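Side-chain contacts in octaprenyl-diphosphate synthase (PDB 4JXN), which probably makes all-trans-octaprenyl diphosphate, the precursor of quinone side chains, by magnesium-dependent addition of isopentenyl units to farnesyl diphosphate: residues G122-L125 with F126-S129; R300-A303 with A304-K307. All blocks are in the same frame, centred on the assembly; numbering follows the deposited sequence.

Contact 1: G122-L125 with F126-S129; sequences GDYL and FSRS
Arg128 lays its CG methylene over one face of the Tyr124 ring, one turn earlier on helix 116-134. That CG stands 4.0 Å from the ring centroid, 21° off the normal and offset toward the rim, a CH-pi contact. With Tyr124 CG anti to its backbone N (chi1 180°), the ring stands out from the helix; Arg128, bent at chi2, runs outward and slightly back toward the preceding turn until the guanidinium turns one face to the phenol oxygen. Ring and guanidinium planes stand 65° apart, and although Arg128 NE lies 2.9 Å from Tyr124 OH, the angle is too poor for a hydrogen bond. An alanine in place of Arg128 would probably uncover that ring face and lose the weak, long ion pair to Glu154 of the second subunit.

Ser127 OG donates a very short hydrogen bond to Tyr124 O (2.5 Å), which also accepts from Arg128 N. On another side of the helix Asp123 OD1 meets the Phe126 ring at its edge, 3.9 Å from CD2. Phe126 sits edge-to-face with His93 of its own chain. The serine hydroxyl is thus spent within the helix, whereas Asp123 OD2, bonded to His93 ND1 of the second subunit, ties it to the partner chain.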
loop_
_atom_site.group_PDB
_atom_site.type_symbol
_atom_site.label_atom_id
_atom_site.label_comp_id
_atom_site.label_asym_id
_atom_site.label_seq_id
_atom_site.Cartn_x
_atom_site.Cartn_y
_atom_site.Cartn_z
ATOM N N GLY A 122 -7.153 -3.572 1.086
ATOM C CA GLY A 122 -5.786 -3.953 0.708
ATOM C C GLY A 122 -4.751 -3.088 1.411
ATOM O O GLY A 122 -3.812 -3.597 2.033
ATOM N N ASP A 123 -4.937 -1.773 1.335
ATOM C CA ASP A 123 -4.044 -0.829 2.018
ATOM C C ASP A 123 -3.928 -1.164 3.492
ATOM O O ASP A 123 -2.844 -1.075 4.077
ATOM C CB ASP A 123 -4.536 0.610 1.855
ATOM C CG ASP A 123 -4.359 1.133 0.447
ATOM O OD1 ASP A 123 -3.625 0.492 -0.336
ATOM O OD2 ASP A 123 -4.955 2.184 0.120
ATOM N N TYR A 124 -5.048 -1.570 4.082
ATOM C CA TYR A 124 -5.071 -1.989 5.474
ATOM C C TYR A 124 -4.180 -3.205 5.706
ATOM O O TYR A 124 -3.433 -3.261 6.691
ATOM C CB TYR A 124 -6.509 -2.277 5.955
ATOM C CG TYR A 124 -6.567 -2.721 7.410
ATOM C CD1 TYR A 124 -5.924 -1.982 8.408
ATOM C CD2 TYR A 124 -7.237 -3.889 7.791
ATOM C CE1 TYR A 124 -5.952 -2.381 9.733
ATOM C CE2 TYR A 124 -7.271 -4.293 9.121
ATOM C CZ TYR A 124 -6.623 -3.534 10.084
ATOM O OH TYR A 124 -6.637 -3.912 11.401
ATOM N N LEU A 125 -4.247 -4.168 4.795
ATOM C CA LEU A 125 -3.441 -5.396 4.929
ATOM C C LEU A 125 -1.958 -5.108 4.741
ATOM O O LEU A 125 -1.124 -5.666 5.464
ATOM C CB LEU A 125 -3.878 -6.460 3.930
ATOM C CG LEU A 125 -5.340 -6.918 3.936
ATOM C CD1 LEU A 125 -5.536 -7.941 2.826
ATOM C CD2 LEU A 125 -5.790 -7.484 5.277
ATOM N N PHE A 126 -1.641 -4.232 3.780
ATOM C CA PHE A 126 -0.275 -3.744 3.598
ATOM C C PHE A 126 0.246 -3.145 4.900
ATOM O O PHE A 126 1.307 -3.529 5.382
ATOM C CB PHE A 126 -0.180 -2.652 2.521
ATOM C CG PHE A 126 -0.314 -3.139 1.100
ATOM C CD1 PHE A 126 0.172 -4.381 0.693
ATOM C CD2 PHE A 126 -0.875 -2.296 0.133
ATOM C CE1 PHE A 126 0.058 -4.787 -0.635
ATOM C CE2 PHE A 126 -0.989 -2.699 -1.192
ATOM C CZ PHE A 126 -0.523 -3.947 -1.576
ATOM N N SER A 127 -0.504 -2.205 5.468
ATOM C CA SER A 127 -0.099 -1.584 6.727
ATOM C C SER A 127 0.129 -2.654 7.791
ATOM O O SER A 127 1.131 -2.624 8.507
ATOM C CB SER A 127 -1.140 -0.559 7.202
ATOM O OG SER A 127 -2.387 -1.163 7.484
ATOM N N ARG A 128 -0.787 -3.615 7.880
ATOM C CA ARG A 128 -0.647 -4.710 8.842
ATOM C C ARG A 128 0.562 -5.602 8.540
ATOM O O ARG A 128 1.263 -6.034 9.459
ATOM C CB ARG A 128 -1.923 -5.545 8.888
ATOM C CG ARG A 128 -3.090 -4.828 9.542
ATOM C CD ARG A 128 -2.993 -4.880 11.055
ATOM N NE ARG A 128 -3.754 -3.802 11.679
ATOM C CZ ARG A 128 -4.052 -3.743 12.974
ATOM N NH1 ARG A 128 -3.655 -4.698 13.813
ATOM N NH2 ARG A 128 -4.758 -2.715 13.435
ATOM N N SER A 129 0.823 -5.858 7.258
ATOM C CA SER A 129 2.001 -6.635 6.864
ATOM C C SER A 129 3.300 -5.963 7.341
ATOM O O SER A 129 4.249 -6.624 7.736
ATOM C CB SER A 129 2.016 -6.847 5.346
ATOM O OG SER A 129 2.373 -5.672 4.639
#

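Contact 2: R300-A303 with A304-K307; sequences RTQA and ARAK
Gln302 and Arg305 meet side by side on helix 291-309, an i to i+3 pair on one of the outer helices of this all-helical prenyl synthase fold. Both side chains point the same way, toward helix 200-224, and this is the firmly held part of the contact. Gln302, bent at chi2 (-84°), brings its amide oxygen round to the arginine, whose own chain runs extended before turning at chi3 (75°). The guanidinium takes OE1 side-on with two nitrogens, and the oxygen lies in the guanidinium plane, at its edge. Amide and guanidinium planes are almost perpendicular, 89° apart. Arg305 is further fixed by salt bridges from NH1 to Asp211 and from NH2 to Glu208, so Gln302 is a neutral third partner that helps set the rotation of a group already drawn to two carboxylates. Both side chains touch Ala212 and Ile215 of that helix.

Ala303 and Ala306 belong to the buried part of the turn, and the methyl of Ala303 touches Val330 of helix 317-330. Lys307 leaves in that direction too: its CG passes 3.2 Å from Ala303 O, and its NZ forms a salt bridge with Asp327. The backbone bond from Lys307 N to Ala303 O is weak.

The other side is looser. Arg300, Thr301 and Ala304 are exposed, and the side chains of Arg300 and Thr301 point away from the following turn; Thr301 OG1 bonds back to Val297 O. Here the turns are joined chiefly by backbone bonds, such as Ala304 N to Arg300 O at 3.0 Å. Back at the grip, the two nitrogens reach OE1 differently: Arg305 NH1 approaches Gln302 OE1 in the carbonyl plane on a lone pair, at 2.9 Å, whereas Arg305 NE, at 3.0 Å from Gln302 OE1, comes from above that plane.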
loop_
_atom_site.group_PDB
_atom_site.type_symbol
_atom_site.label_atom_id
_atom_site.label_comp_id
_atom_site.label_asym_id
_atom_site.label_seq_id
_atom_site.Cartn_x
_atom_site.Cartn_y
_atom_site.Cartn_z
ATOM N N ARG A 300 9.155 -26.420 -17.564
ATOM C CA ARG A 300 9.920 -27.551 -17.039
ATOM C C ARG A 300 11.377 -27.169 -16.710
ATOM O O ARG A 300 11.959 -27.646 -15.725
ATOM C CB ARG A 300 9.860 -28.726 -18.020
ATOM C CG ARG A 300 8.472 -29.354 -18.135
ATOM C CD ARG A 300 8.496 -30.655 -18.926
ATOM N NE ARG A 300 8.451 -30.415 -20.365
ATOM C CZ ARG A 300 7.347 -30.450 -21.109
ATOM N NH1 ARG A 300 6.165 -30.733 -20.567
ATOM N NH2 ARG A 300 7.426 -30.198 -22.412
ATOM N N THR A 301 11.937 -26.268 -17.517
ATOM C CA THR A 301 13.335 -25.849 -17.395
ATOM C C THR A 301 13.578 -24.987 -16.150
ATOM O O THR A 301 14.575 -25.139 -15.439
ATOM C CB THR A 301 13.771 -25.102 -18.674
ATOM O OG1 THR A 301 13.829 -26.030 -19.767
ATOM C CG2 THR A 301 15.116 -24.437 -18.502
ATOM N N GLN A 302 12.662 -24.070 -15.897
ATOM C CA GLN A 302 12.708 -23.274 -14.682
ATOM C C GLN A 302 12.493 -24.119 -13.432
ATOM O O GLN A 302 13.147 -23.912 -12.418
ATOM C CB GLN A 302 11.653 -22.200 -14.748
ATOM C CG GLN A 302 11.941 -21.173 -15.822
ATOM C CD GLN A 302 12.881 -20.089 -15.340
ATOM O OE1 GLN A 302 13.200 -19.997 -14.153
ATOM N NE2 GLN A 302 13.310 -19.245 -16.260
ATOM N N ALA A 303 11.569 -25.064 -13.502
ATOM C CA ALA A 303 11.362 -26.000 -12.397
ATOM C C ALA A 303 12.605 -26.852 -12.098
ATOM O O ALA A 303 12.892 -27.165 -10.944
ATOM C CB ALA A 303 10.172 -26.889 -12.683
ATOM N N ALA A 304 13.348 -27.235 -13.129
ATOM C CA ALA A 304 14.600 -27.971 -12.901
ATOM C C ALA A 304 15.645 -27.039 -12.299
ATOM O O ALA A 304 16.444 -27.450 -11.457
ATOM C CB ALA A 304 15.106 -28.586 -14.190
ATOM N N ARG A 305 15.616 -25.782 -12.736
ATOM C CA ARG A 305 16.490 -24.743 -12.204
ATOM C C ARG A 305 16.253 -24.527 -10.721
ATOM O O ARG A 305 17.203 -24.373 -9.958
ATOM C CB ARG A 305 16.296 -23.429 -12.957
ATOM C CG ARG A 305 17.307 -22.353 -12.600
ATOM C CD ARG A 305 17.245 -21.161 -13.528
ATOM N NE ARG A 305 16.091 -20.292 -13.294
ATOM C CZ ARG A 305 16.053 -19.267 -12.439
ATOM N NH1 ARG A 305 14.941 -18.555 -12.333
ATOM N NH2 ARG A 305 17.100 -18.947 -11.681
ATOM N N ALA A 306 14.987 -24.524 -10.316
ATOM C CA ALA A 306 14.645 -24.404 -8.904
ATOM C C ALA A 306 15.337 -25.505 -8.117
ATOM O O ALA A 306 16.059 -25.237 -7.155
ATOM C CB ALA A 306 13.142 -24.481 -8.699
ATOM N N LYS A 307 15.147 -26.748 -8.535
ATOM C CA LYS A 307 15.710 -27.876 -7.811
ATOM C C LYS A 307 17.227 -27.846 -7.768
ATOM O O LYS A 307 17.825 -28.143 -6.748
ATOM C CB LYS A 307 15.246 -29.190 -8.425
ATOM C CG LYS A 307 13.765 -29.244 -8.717
ATOM C CD LYS A 307 13.468 -30.296 -9.762
ATOM C CE LYS A 307 13.458 -31.676 -9.148
ATOM N NZ LYS A 307 13.172 -32.719 -10.166
#

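Both contacts join successive turns of a single helix, yet they lie on opposite sides of the chain's centre, their own centres about 33 Å apart. Contact 1, on helix 116-134, is mostly buried, between helix 75-94 of its own chain and the second subunit; contact 2, on helix 291-309, meets no other chain and keeps a solvent-facing side. Their chemistry follows. Residues 122-129 use aromatic rings, short hydroxyl bonds and a carboxylate hydrogen-bonded to a histidine of the second subunit, whereas residues 300-307 rely on small alanines and on long charged side chains reaching helices 200-224 and 317-330. The arginine of contact 1 mainly covers a ring, while that of contact 2 is gripped at its nitrogens.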